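Long-range contacts in PpBBE-like 1 D396N (Physcomitrella patens subsp. patens, PDB 6EO5), which is a variant of a berberine bridge enzyme homolog that acts as a cellobiose oxidase of the VAO family with a bicovalently attached flavin: residues T55-V60 / E100-F105; V173-A178 / G206-F211; N190-F195 / K454-Q459. All coordinates share one frame; numbering follows the deposited sequence.

Contact 1: T55-V60 / E100-F105; sequences TTVAQV and EGFKQF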
loop_
_atom_site.group_PDB
_atom_site.type_symbol
_atom_site.label_atom_id
_atom_site.label_comp_id
_atom_site.label_asym_id
_atom_site.label_seq_id
_atom_site.Cartn_x
_atom_site.Cartn_y
_atom_site.Cartn_z
ATOM N N THR A 55 14.639 -19.107 1.674
ATOM C CA THR A 55 15.685 -18.243 2.204
ATOM C C THR A 55 16.781 -17.940 1.187
ATOM O O THR A 55 17.654 -17.120 1.485
ATOM C CB THR A 55 16.322 -18.858 3.462
ATOM O OG1 THR A 55 16.923 -20.112 3.123
ATOM C CG2 THR A 55 15.278 -19.098 4.534
ATOM N N THR A 56 16.757 -18.563 0.001
ATOM C CA THR A 56 17.758 -18.336 -1.037
ATOM C C THR A 56 17.083 -18.167 -2.393
ATOM O O THR A 56 15.974 -18.657 -2.625
ATOM C CB THR A 56 18.767 -19.492 -1.151
ATOM O OG1 THR A 56 18.144 -20.619 -1.794
ATOM C CG2 THR A 56 19.271 -19.907 0.220
ATOM N N VAL A 57 17.790 -17.486 -3.302
ATOM C CA VAL A 57 17.304 -17.341 -4.674
ATOM C C VAL A 57 17.148 -18.705 -5.328
ATOM O O VAL A 57 16.211 -18.939 -6.101
ATOM C CB VAL A 57 18.250 -16.438 -5.488
ATOM C CG1 VAL A 57 17.850 -16.435 -6.954
ATOM C CG2 VAL A 57 18.261 -15.036 -4.930
ATOM N N ALA A 58 18.064 -19.628 -5.033
ATOM C CA ALA A 58 17.943 -20.981 -5.561
ATOM C C ALA A 58 16.588 -21.580 -5.218
ATOM O O ALA A 58 15.951 -22.228 -6.059
ATOM C CB ALA A 58 19.067 -21.859 -5.011
ATOM N N GLN A 59 16.122 -21.356 -3.984
ATOM C CA GLN A 59 14.877 -21.976 -3.541
ATOM C C GLN A 59 13.664 -21.313 -4.186
ATOM O O GLN A 59 12.660 -21.982 -4.474
ATOM C CB GLN A 59 14.789 -21.924 -2.019
ATOM C CG GLN A 59 15.843 -22.762 -1.338
ATOM C CD GLN A 59 15.745 -22.691 0.159
ATOM O OE1 GLN A 59 15.072 -21.817 0.703
ATOM N NE2 GLN A 59 16.408 -23.615 0.842
ATOM N N VAL A 60 13.736 -19.998 -4.414
ATOM C CA VAL A 60 12.707 -19.335 -5.205
ATOM C C VAL A 60 12.635 -19.967 -6.586
ATOM O O VAL A 60 11.555 -20.324 -7.070
ATOM C CB VAL A 60 12.973 -17.821 -5.284
ATOM C CG1 VAL A 60 11.950 -17.157 -6.196
ATOM C CG2 VAL A 60 12.920 -17.203 -3.899
ATOM N N GLU A 100 9.350 -14.424 3.630
ATOM C CA GLU A 100 9.721 -13.941 4.956
ATOM C C GLU A 100 11.218 -14.035 5.225
ATOM O O GLU A 100 11.749 -13.280 6.051
ATOM C CB GLU A 100 8.949 -14.757 5.977
ATOM C CG GLU A 100 9.140 -14.428 7.416
ATOM C CD GLU A 100 8.240 -15.301 8.262
ATOM O OE1 GLU A 100 8.105 -16.511 7.931
ATOM O OE2 GLU A 100 7.639 -14.767 9.221
ATOM N N GLY A 101 11.913 -14.955 4.556
ATOM C CA GLY A 101 13.325 -15.169 4.781
ATOM C C GLY A 101 14.256 -14.204 4.090
ATOM O O GLY A 101 15.474 -14.310 4.252
ATOM N N PHE A 102 13.732 -13.255 3.325
ATOM C CA PHE A 102 14.564 -12.299 2.593
ATOM C C PHE A 102 14.574 -10.983 3.365
ATOM O O PHE A 102 13.771 -10.083 3.102
ATOM C CB PHE A 102 14.053 -12.120 1.172
ATOM C CG PHE A 102 14.358 -13.275 0.278
ATOM C CD1 PHE A 102 13.731 -14.495 0.465
ATOM C CD2 PHE A 102 15.269 -13.144 -0.759
ATOM C CE1 PHE A 102 14.011 -15.573 -0.366
ATOM C CE2 PHE A 102 15.555 -14.215 -1.599
ATOM C CZ PHE A 102 14.928 -15.430 -1.399
ATOM N N LYS A 103 15.508 -10.867 4.323
ATOM C CA LYS A 103 15.635 -9.684 5.168
ATOM C C LYS A 103 17.003 -9.025 5.013
ATOM O O LYS A 103 17.503 -8.392 5.948
ATOM C CB LYS A 103 15.371 -10.034 6.631
ATOM C CG LYS A 103 14.037 -10.726 6.864
ATOM C CD LYS A 103 13.012 -9.815 7.515
ATOM C CE LYS A 103 11.629 -10.476 7.544
ATOM N NZ LYS A 103 11.237 -11.055 8.862
ATOM N N GLN A 104 17.614 -9.148 3.834
ATOM C CA GLN A 104 18.918 -8.539 3.626
ATOM C C GLN A 104 18.808 -7.022 3.728
ATOM O O GLN A 104 17.884 -6.413 3.183
ATOM C CB GLN A 104 19.516 -8.967 2.275
ATOM C CG GLN A 104 18.732 -8.624 1.015
ATOM C CD GLN A 104 17.787 -9.749 0.553
ATOM O OE1 GLN A 104 17.131 -10.416 1.367
ATOM N NE2 GLN A 104 17.719 -9.954 -0.759
ATOM N N PHE A 105 19.732 -6.415 4.476
ATOM C CA PHE A 105 19.734 -4.973 4.687
ATOM C C PHE A 105 21.152 -4.433 4.566
ATOM O O PHE A 105 22.105 -5.069 5.022
ATOM C CB PHE A 105 19.142 -4.606 6.062
ATOM C CG PHE A 105 19.087 -3.124 6.321
ATOM C CD1 PHE A 105 18.020 -2.364 5.862
ATOM C CD2 PHE A 105 20.103 -2.490 7.015
ATOM C CE1 PHE A 105 17.967 -0.993 6.091
ATOM C CE2 PHE A 105 20.056 -1.118 7.253
ATOM C CZ PHE A 105 18.996 -0.369 6.789
#
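Phe102 lays the far end of its ring against the first turn of helix 57-70, whose N-cap residue is Thr56. Both segments fall in the FAD-binding region of this VAO-family flavoprotein. Segment 100-105 follows strand 95-98 through a loop and ends on the first residue of strand 105-108.

The close part of the contact gathers round the tip of the Phe102 ring. Val60 brings its CG2 branch to 3.7 Å from Phe102 CZ. In Val60 the other methyl, CG1, lies opposite the backbone N (chi1 176°), which leaves CG2 to meet the ring. Thr56 O comes to the ring edge, near its plane, 3.6 Å from Phe102 CZ. This carbonyl also accepts the helical bond from Val60 N. Thr55 O sits above one face, toward the rim. Pro54 and Thr209 touch the same phenyl group. No hydrogen bond crosses between the segments; they meet by van der Waals contact. An alanine in place of Phe102 is likely to leave Val60 CG2 without its aromatic partner and to open a gap beside the helix start.

The loose side is at Thr55 and Gly101, both exposed. Their CA atoms are 4.7 Å apart, yet Thr55 starts its side chain away from the loop, and only CG2 comes near, 4.4 Å from Gly101 CA.

Two bonds within segment 55-60 shape the helix start. Gln59 N donates to Thr56 OG1 at 3.1 Å, the capping bond. The extended Gln59 side chain puts OE1 near Thr55, and Thr55 N donates to Gln59 OE1 at 2.9 Å in a nearly straight bond (169°).

Contact 2: V173-A178 / G206-F211; sequences VQLVAA and GIVTQF. With FAD (flavin-adenine dinucleotide), chain C.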
loop_
_atom_site.group_PDB
_atom_site.type_symbol
_atom_site.label_atom_id
_atom_site.label_comp_id
_atom_site.label_asym_id
_atom_site.label_seq_id
_atom_site.Cartn_x
_atom_site.Cartn_y
_atom_site.Cartn_z
ATOM N N VAL A 173 15.290 -3.439 -8.842
ATOM C CA VAL A 173 14.816 -4.680 -8.239
ATOM C C VAL A 173 15.582 -5.844 -8.844
ATOM O O VAL A 173 16.155 -5.749 -9.933
ATOM C CB VAL A 173 13.298 -4.929 -8.434
ATOM C CG1 VAL A 173 12.474 -3.945 -7.641
ATOM C CG2 VAL A 173 12.936 -4.884 -9.906
ATOM N N GLN A 174 15.565 -6.962 -8.126
ATOM C CA GLN A 174 15.945 -8.255 -8.669
ATOM C C GLN A 174 14.805 -9.226 -8.434
ATOM O O GLN A 174 14.249 -9.273 -7.330
ATOM C CB GLN A 174 17.206 -8.787 -8.022
ATOM C CG GLN A 174 18.348 -7.837 -8.172
ATOM C CD GLN A 174 19.610 -8.413 -7.625
ATOM O OE1 GLN A 174 19.643 -9.586 -7.225
ATOM N NE2 GLN A 174 20.666 -7.605 -7.599
ATOM N N LEU A 175 14.462 -9.998 -9.466
ATOM C CA LEU A 175 13.378 -10.962 -9.365
ATOM C C LEU A 175 13.753 -12.251 -10.084
ATOM O O LEU A 175 14.644 -12.282 -10.934
ATOM C CB LEU A 175 12.058 -10.401 -9.930
ATOM C CG LEU A 175 12.019 -10.000 -11.403
ATOM C CD1 LEU A 175 11.446 -11.129 -12.252
ATOM C CD2 LEU A 175 11.210 -8.727 -11.561
ATOM N N VAL A 176 13.045 -13.315 -9.719
ATOM C CA VAL A 176 13.093 -14.601 -10.403
ATOM C C VAL A 176 11.942 -14.625 -11.401
ATOM O O VAL A 176 10.772 -14.584 -11.003
ATOM C CB VAL A 176 12.986 -15.762 -9.400
ATOM C CG1 VAL A 176 12.904 -17.102 -10.114
ATOM C CG2 VAL A 176 14.158 -15.725 -8.436
ATOM N N ALA A 177 12.267 -14.681 -12.693
ATOM C CA ALA A 177 11.260 -14.600 -13.743
ATOM C C ALA A 177 10.574 -15.955 -13.969
ATOM O O ALA A 177 10.852 -16.954 -13.298
ATOM C CB ALA A 177 11.884 -14.079 -15.035
ATOM N N ALA A 178 9.638 -15.981 -14.924
ATOM C CA ALA A 178 8.824 -17.178 -15.124
ATOM C C ALA A 178 9.654 -18.333 -15.662
ATOM O O ALA A 178 9.407 -19.493 -15.311
ATOM C CB ALA A 178 7.655 -16.880 -16.064
ATOM N N GLY A 206 6.768 -11.869 -11.893
ATOM C CA GLY A 206 7.745 -12.701 -11.234
ATOM C C GLY A 206 7.846 -12.355 -9.770
ATOM O O GLY A 206 7.063 -11.563 -9.235
ATOM N N ILE A 207 8.834 -12.948 -9.110
ATOM C CA ILE A 207 8.979 -12.867 -7.664
ATOM C C ILE A 207 10.176 -11.970 -7.374
ATOM O O ILE A 207 11.325 -12.387 -7.542
ATOM C CB ILE A 207 9.146 -14.255 -7.040
ATOM C CG1 ILE A 207 7.924 -15.107 -7.386
ATOM C CG2 ILE A 207 9.368 -14.136 -5.537
ATOM C CD1 ILE A 207 7.920 -16.459 -6.782
ATOM N N VAL A 208 9.911 -10.733 -6.946
ATOM C CA VAL A 208 10.979 -9.827 -6.540
ATOM C C VAL A 208 11.644 -10.374 -5.286
ATOM O O VAL A 208 10.969 -10.731 -4.312
ATOM C CB VAL A 208 10.437 -8.407 -6.310
ATOM C CG1 VAL A 208 11.525 -7.512 -5.695
ATOM C CG2 VAL A 208 9.941 -7.809 -7.615
ATOM N N THR A 209 12.973 -10.464 -5.311
ATOM C CA THR A 209 13.719 -10.952 -4.157
ATOM C C THR A 209 14.371 -9.840 -3.352
ATOM O O THR A 209 14.521 -9.985 -2.135
ATOM C CB THR A 209 14.796 -11.950 -4.590
ATOM O OG1 THR A 209 15.603 -11.356 -5.615
ATOM C CG2 THR A 209 14.152 -13.230 -5.106
ATOM N N GLN A 210 14.754 -8.731 -3.987
ATOM C CA GLN A 210 15.256 -7.606 -3.216
ATOM C C GLN A 210 15.000 -6.294 -3.947
ATOM O O GLN A 210 14.839 -6.252 -5.171
ATOM C CB GLN A 210 16.744 -7.761 -2.892
ATOM C CG GLN A 210 17.695 -7.565 -4.052
ATOM C CD GLN A 210 19.121 -7.367 -3.568
ATOM O OE1 GLN A 210 19.505 -7.878 -2.511
ATOM N NE2 GLN A 210 19.905 -6.604 -4.326
ATOM N N PHE A 211 14.956 -5.224 -3.158
ATOM C CA PHE A 211 14.816 -3.857 -3.627
ATOM C C PHE A 211 16.082 -3.061 -3.329
ATOM O O PHE A 211 16.782 -3.317 -2.344
ATOM C CB PHE A 211 13.651 -3.149 -2.934
ATOM C CG PHE A 211 12.309 -3.653 -3.315
ATOM C CD1 PHE A 211 11.635 -3.096 -4.389
ATOM C CD2 PHE A 211 11.696 -4.651 -2.581
ATOM C CE1 PHE A 211 10.387 -3.541 -4.747
ATOM C CE2 PHE A 211 10.431 -5.110 -2.930
ATOM C CZ PHE A 211 9.776 -4.552 -4.017
HETATM P PA FAD C . 0.791 -8.966 0.182
HETATM O O1A FAD C . -0.634 -9.459 0.374
HETATM O O2A FAD C . 1.803 -9.959 0.691
HETATM O O5B FAD C . 1.129 -8.534 -1.336
HETATM C C5B FAD C . 0.195 -7.841 -2.135
HETATM C C4B FAD C . 0.386 -8.178 -3.609
HETATM O O4B FAD C . 1.745 -8.023 -3.975
HETATM C C3B FAD C . 0.017 -9.618 -3.919
HETATM O O3B FAD C . -0.473 -9.679 -5.241
HETATM C C2B FAD C . 1.346 -10.323 -3.858
HETATM O O2B FAD C . 1.348 -11.505 -4.619
HETATM C C1B FAD C . 2.293 -9.260 -4.401
HETATM N N9A FAD C . 3.656 -9.503 -3.878
HETATM C C8A FAD C . 4.018 -9.649 -2.559
HETATM N N7A FAD C . 5.347 -9.878 -2.495
HETATM C C5A FAD C . 5.842 -9.886 -3.751
HETATM C C6A FAD C . 7.118 -10.085 -4.244
HETATM N N6A FAD C . 8.121 -10.315 -3.403
HETATM N N1A FAD C . 7.340 -10.037 -5.603
HETATM C C2A FAD C . 6.288 -9.808 -6.459
HETATM N N3A FAD C . 5.014 -9.617 -5.968
HETATM C C4A FAD C . 4.794 -9.658 -4.631
HETATM N N1 FAD C . -1.172 1.475 1.621
HETATM C C2 FAD C . -0.508 2.702 1.511
HETATM O O2 FAD C . -0.101 3.150 0.419
HETATM N N3 FAD C . -0.278 3.442 2.659
HETATM C C4 FAD C . -0.703 2.984 3.888
HETATM O O4 FAD C . -0.474 3.655 4.890
HETATM C C4X FAD C . -1.364 1.770 3.997
HETATM N N5 FAD C . -1.743 1.298 5.236
HETATM C C5X FAD C . -2.102 -0.027 5.387
HETATM C C6 FAD C . -2.347 -0.527 6.662
HETATM C C7 FAD C . -2.596 -1.889 6.894
HETATM C C7M FAD C . -2.840 -2.395 8.298
HETATM C C8 FAD C . -2.709 -2.743 5.777
HETATM C C8M FAD C . -3.091 -4.202 5.939
HETATM C C9 FAD C . -2.548 -2.200 4.487
HETATM C C9A FAD C . -2.224 -0.849 4.269
HETATM N N10 FAD C . -2.099 -0.275 2.997
HETATM C C10 FAD C . -1.562 0.991 2.861
HETATM C "C1'" FAD C . -2.257 -1.084 1.753
HETATM C "C2'" FAD C . -0.909 -1.699 1.387
HETATM O "O2'" FAD C . -0.040 -0.784 0.761
HETATM C "C3'" FAD C . -1.150 -2.862 0.453
HETATM O "O3'" FAD C . -1.978 -3.760 1.153
HETATM C "C4'" FAD C . 0.177 -3.499 0.051
HETATM O "O4'" FAD C . 0.048 -4.028 -1.254
HETATM C "C5'" FAD C . 0.592 -4.569 1.059
HETATM O "O5'" FAD C . 1.749 -5.281 0.675
HETATM P P FAD C . 2.072 -6.680 1.419
HETATM O O1P FAD C . 3.417 -7.193 0.961
HETATM O O2P FAD C . 1.964 -6.605 2.918
HETATM O O3P FAD C . 0.807 -7.586 1.007
#
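Gln174 O takes two bonds from a single residue, Thr209. Thr209 N reaches Gln174 O at 2.7 Å, in the carbonyl plane. Thr209 OG1 donates to Gln174 O at 3.0 Å from above, 71° out of that plane. The hydroxyl gets there because it stands between its own backbone N and carbonyl carbon. Gln210 N adds a weak third bond to the same oxygen. In return, Gln174 N donates to Gln210 O at 3.1 Å.

Two residues further along, Val176 and Ile207 form a complete hydrogen-bonded pair. Val176 N donates to Ile207 O at 2.9 Å, and Ile207 N to Val176 O at 3.2 Å.

These are antiparallel strands of the FAD-binding region, 170-176 and 207-217. Thr209 and Gln210 both face Gln174, a classic beta bulge, and the register shifts by one there.

Val208 pairs with Leu175 at a non-hydrogen-bonded position, so its N and O are not used by strand 173-176. The adenine of FAD uses both. Val208 N donates to FAD N1A at 3.0 Å. FAD N6A donates to Val208 O, also at 3.0 Å and almost straight (175°). Gly206 O lies close to FAD C2A, and Gly206 has backbone angles that suit a residue without a CB.

The Gln174 and Gln210 side chains run side by side, their amide planes turned 38° apart, and are not hydrogen-bonded to each other. Gln210 OE1 instead accepts from Gln104 NE2.

On the face carrying Val173, Leu175, Val208 and Phe211, apolar side chains meet. Leu175 CB packs against Val208 CG2. Val208 CG1 lies over one face of the Phe211 ring, toward its rim, and Val173 CG1 comes to 3.5 Å from Phe211 CD1.

Contact 3: N190-F195 / K454-Q459; sequences NKDLYF and KKWDPQ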
loop_
_atom_site.group_PDB
_atom_site.type_symbol
_atom_site.label_atom_id
_atom_site.label_comp_id
_atom_site.label_asym_id
_atom_site.label_seq_id
_atom_site.Cartn_x
_atom_site.Cartn_y
_atom_site.Cartn_z
ATOM N N ASN A 190 17.023 -3.622 -18.564
ATOM C CA ASN A 190 15.630 -4.090 -18.612
ATOM C C ASN A 190 14.635 -2.981 -18.246
ATOM O O ASN A 190 13.790 -3.149 -17.366
ATOM C CB ASN A 190 15.435 -5.306 -17.701
ATOM C CG ASN A 190 16.160 -6.538 -18.209
ATOM O OD1 ASN A 190 16.215 -6.777 -19.409
ATOM N ND2 ASN A 190 16.716 -7.325 -17.300
ATOM N N LYS A 191 14.735 -1.844 -18.950
ATOM C CA LYS A 191 13.910 -0.676 -18.634
ATOM C C LYS A 191 12.412 -0.990 -18.653
ATOM O O LYS A 191 11.639 -0.376 -17.904
ATOM C CB LYS A 191 14.206 0.458 -19.618
ATOM C CG LYS A 191 15.684 0.775 -19.783
ATOM C CD LYS A 191 15.906 1.974 -20.701
ATOM C CE LYS A 191 17.396 2.199 -20.939
ATOM N NZ LYS A 191 17.684 3.461 -21.682
ATOM N N ASP A 192 11.982 -1.923 -19.508
ATOM C CA ASP A 192 10.559 -2.257 -19.606
ATOM C C ASP A 192 10.059 -2.901 -18.317
ATOM O O ASP A 192 9.043 -2.483 -17.750
ATOM C CB ASP A 192 10.312 -3.178 -20.814
ATOM C CG ASP A 192 11.248 -4.404 -20.849
ATOM O OD1 ASP A 192 12.400 -4.320 -20.370
ATOM O OD2 ASP A 192 10.836 -5.456 -21.372
ATOM N N LEU A 193 10.773 -3.920 -17.836
ATOM C CA LEU A 193 10.447 -4.528 -16.553
ATOM C C LEU A 193 10.532 -3.504 -15.426
ATOM O O LEU A 193 9.737 -3.539 -14.476
ATOM C CB LEU A 193 11.390 -5.700 -16.303
ATOM C CG LEU A 193 11.079 -6.624 -15.139
ATOM C CD1 LEU A 193 9.710 -7.218 -15.307
ATOM C CD2 LEU A 193 12.127 -7.708 -15.090
ATOM N N TYR A 194 11.483 -2.571 -15.522
ATOM C CA TYR A 194 11.636 -1.561 -14.484
ATOM C C TYR A 194 10.441 -0.613 -14.471
ATOM O O TYR A 194 9.965 -0.220 -13.404
ATOM C CB TYR A 194 12.958 -0.810 -14.687
ATOM C CG TYR A 194 13.280 0.243 -13.644
ATOM C CD1 TYR A 194 13.380 -0.083 -12.291
ATOM C CD2 TYR A 194 13.510 1.564 -14.020
ATOM C CE1 TYR A 194 13.690 0.892 -11.339
ATOM C CE2 TYR A 194 13.823 2.541 -13.083
ATOM C CZ TYR A 194 13.905 2.200 -11.751
ATOM O OH TYR A 194 14.202 3.186 -10.842
ATOM N N PHE A 195 9.939 -0.246 -15.648
ATOM C CA PHE A 195 8.702 0.531 -15.733
ATOM C C PHE A 195 7.529 -0.212 -15.093
ATOM O O PHE A 195 6.762 0.364 -14.309
ATOM C CB PHE A 195 8.418 0.845 -17.200
ATOM C CG PHE A 195 7.114 1.516 -17.450
ATOM C CD1 PHE A 195 5.947 0.770 -17.590
ATOM C CD2 PHE A 195 7.055 2.884 -17.622
ATOM C CE1 PHE A 195 4.739 1.378 -17.850
ATOM C CE2 PHE A 195 5.842 3.507 -17.884
ATOM C CZ PHE A 195 4.684 2.750 -17.995
ATOM N N LYS A 454 3.496 -10.120 -21.949
ATOM C CA LYS A 454 3.721 -11.093 -23.016
ATOM C C LYS A 454 5.188 -11.480 -23.092
ATOM O O LYS A 454 5.530 -12.660 -23.236
ATOM C CB LYS A 454 3.256 -10.522 -24.357
ATOM C CG LYS A 454 1.755 -10.305 -24.446
ATOM C CD LYS A 454 1.360 -9.519 -25.704
ATOM C CE LYS A 454 0.372 -10.298 -26.576
ATOM N NZ LYS A 454 -0.593 -9.393 -27.269
ATOM N N LYS A 455 6.067 -10.491 -22.964
ATOM C CA LYS A 455 7.497 -10.724 -23.080
ATOM C C LYS A 455 8.035 -11.549 -21.919
ATOM O O LYS A 455 8.865 -12.437 -22.126
ATOM C CB LYS A 455 8.215 -9.380 -23.179
ATOM C CG LYS A 455 9.707 -9.442 -23.018
ATOM C CD LYS A 455 10.320 -8.097 -23.371
ATOM C CE LYS A 455 11.799 -8.057 -23.070
ATOM N NZ LYS A 455 12.391 -6.841 -23.679
ATOM N N TRP A 456 7.574 -11.291 -20.696
ATOM C CA TRP A 456 8.239 -11.849 -19.526
ATOM C C TRP A 456 7.535 -13.044 -18.905
ATOM O O TRP A 456 8.110 -13.686 -18.023
ATOM C CB TRP A 456 8.437 -10.761 -18.456
ATOM C CG TRP A 456 9.489 -9.757 -18.816
ATOM C CD1 TRP A 456 9.294 -8.534 -19.391
ATOM C CD2 TRP A 456 10.905 -9.896 -18.643
ATOM N NE1 TRP A 456 10.499 -7.898 -19.581
ATOM C CE2 TRP A 456 11.503 -8.709 -19.125
ATOM C CE3 TRP A 456 11.726 -10.905 -18.122
ATOM C CZ2 TRP A 456 12.885 -8.504 -19.100
ATOM C CZ3 TRP A 456 13.102 -10.703 -18.096
ATOM C CH2 TRP A 456 13.667 -9.510 -18.584
ATOM N N ASP A 457 6.314 -13.360 -19.322
ATOM C CA ASP A 457 5.599 -14.537 -18.817
ATOM C C ASP A 457 4.562 -14.957 -19.856
ATOM O O ASP A 457 3.343 -14.871 -19.628
ATOM C CB ASP A 457 4.952 -14.237 -17.463
ATOM C CG ASP A 457 4.238 -15.446 -16.850
ATOM O OD1 ASP A 457 4.461 -16.594 -17.298
ATOM O OD2 ASP A 457 3.439 -15.240 -15.904
ATOM N N PRO A 458 5.014 -15.428 -21.024
ATOM C CA PRO A 458 4.061 -15.747 -22.098
ATOM C C PRO A 458 3.117 -16.882 -21.742
ATOM O O PRO A 458 2.001 -16.936 -22.274
ATOM C CB PRO A 458 4.972 -16.107 -23.279
ATOM C CG PRO A 458 6.327 -15.589 -22.924
ATOM C CD PRO A 458 6.401 -15.693 -21.430
ATOM N N GLN A 459 3.534 -17.783 -20.851
ATOM C CA GLN A 459 2.703 -18.881 -20.370
ATOM C C GLN A 459 1.781 -18.489 -19.224
ATOM O O GLN A 459 1.051 -19.357 -18.729
ATOM C CB GLN A 459 3.570 -20.057 -19.896
ATOM C CG GLN A 459 4.688 -20.465 -20.825
ATOM C CD GLN A 459 4.239 -20.541 -22.265
ATOM O OE1 GLN A 459 3.167 -21.078 -22.574
ATOM N NE2 GLN A 459 5.050 -19.983 -23.163
#
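Asp192 and Trp456 are joined by a hydrogen bond between the start of helix 191-200 and the end of helix 446-456. Segment 454-459 belongs to the berberine bridge enzyme-like C-terminal sequence region, so the contact ties its last helix to helix 191-200. Trp456 NE1 donates to Asp192 OD2 at 3.0 Å with an angle of 162°, and the oxygen lies close to the indole plane. The other carboxylate oxygen, OD1, receives a weak bond from Leu193 N.

The charged contact uses the same oxygen. Lys455 stretches its extended chain across Asp192, and Lys455 NZ forms a salt bridge with Asp192 OD2 at 3.1 Å. The lysine and the indole reach this oxygen from opposite faces of the carboxylate plane.

The apolar contact is a CH-pi interaction. Leu193 CD2 stands 4.0 Å from the centroid of the six-membered ring of Trp456, only 6° off the ring normal.

At the ring edge, Asn190 OD1 comes to 3.8 Å from Trp456 CZ2. The Asn190 amide is turned nearly perpendicular to the indole (85°), and Asn190 ND2 is held by Thr184 O. Val183 of strand 182-186 also touches the tryptophan, whose side chain lies about 4 Å from a bound NAG.

The indole is thus fixed by a bond at its N-H and a methyl over its face. The neighbouring ammonium group probably favours the ionised form of Asp192 and so strengthens its hold on the buried tryptophan.

How the contacts relate
Contact 2 lies between the other two and touches both. Its centre is 11 Å from that of contact 1 and 12 Å from that of contact 3. Contacts 1 and 3 do not meet, with nearest atoms about 13 Å apart. Toward contact 1, Val60 CG1 packs on Val176 CG2 at 3.5 Å. Toward contact 3, Leu175 CD2 meets Leu193 CD2 at 3.8 Å, and Ala178 CB lies 3.4 Å from Asp457 OD1. Only contact 2 binds FAD directly, at its adenine end. The Phe102 side chain is about 8 Å from FAD and that of Leu193 about 10 Å. In the chain, contact 1 closes before the others open, and contacts 2 and 3 interleave.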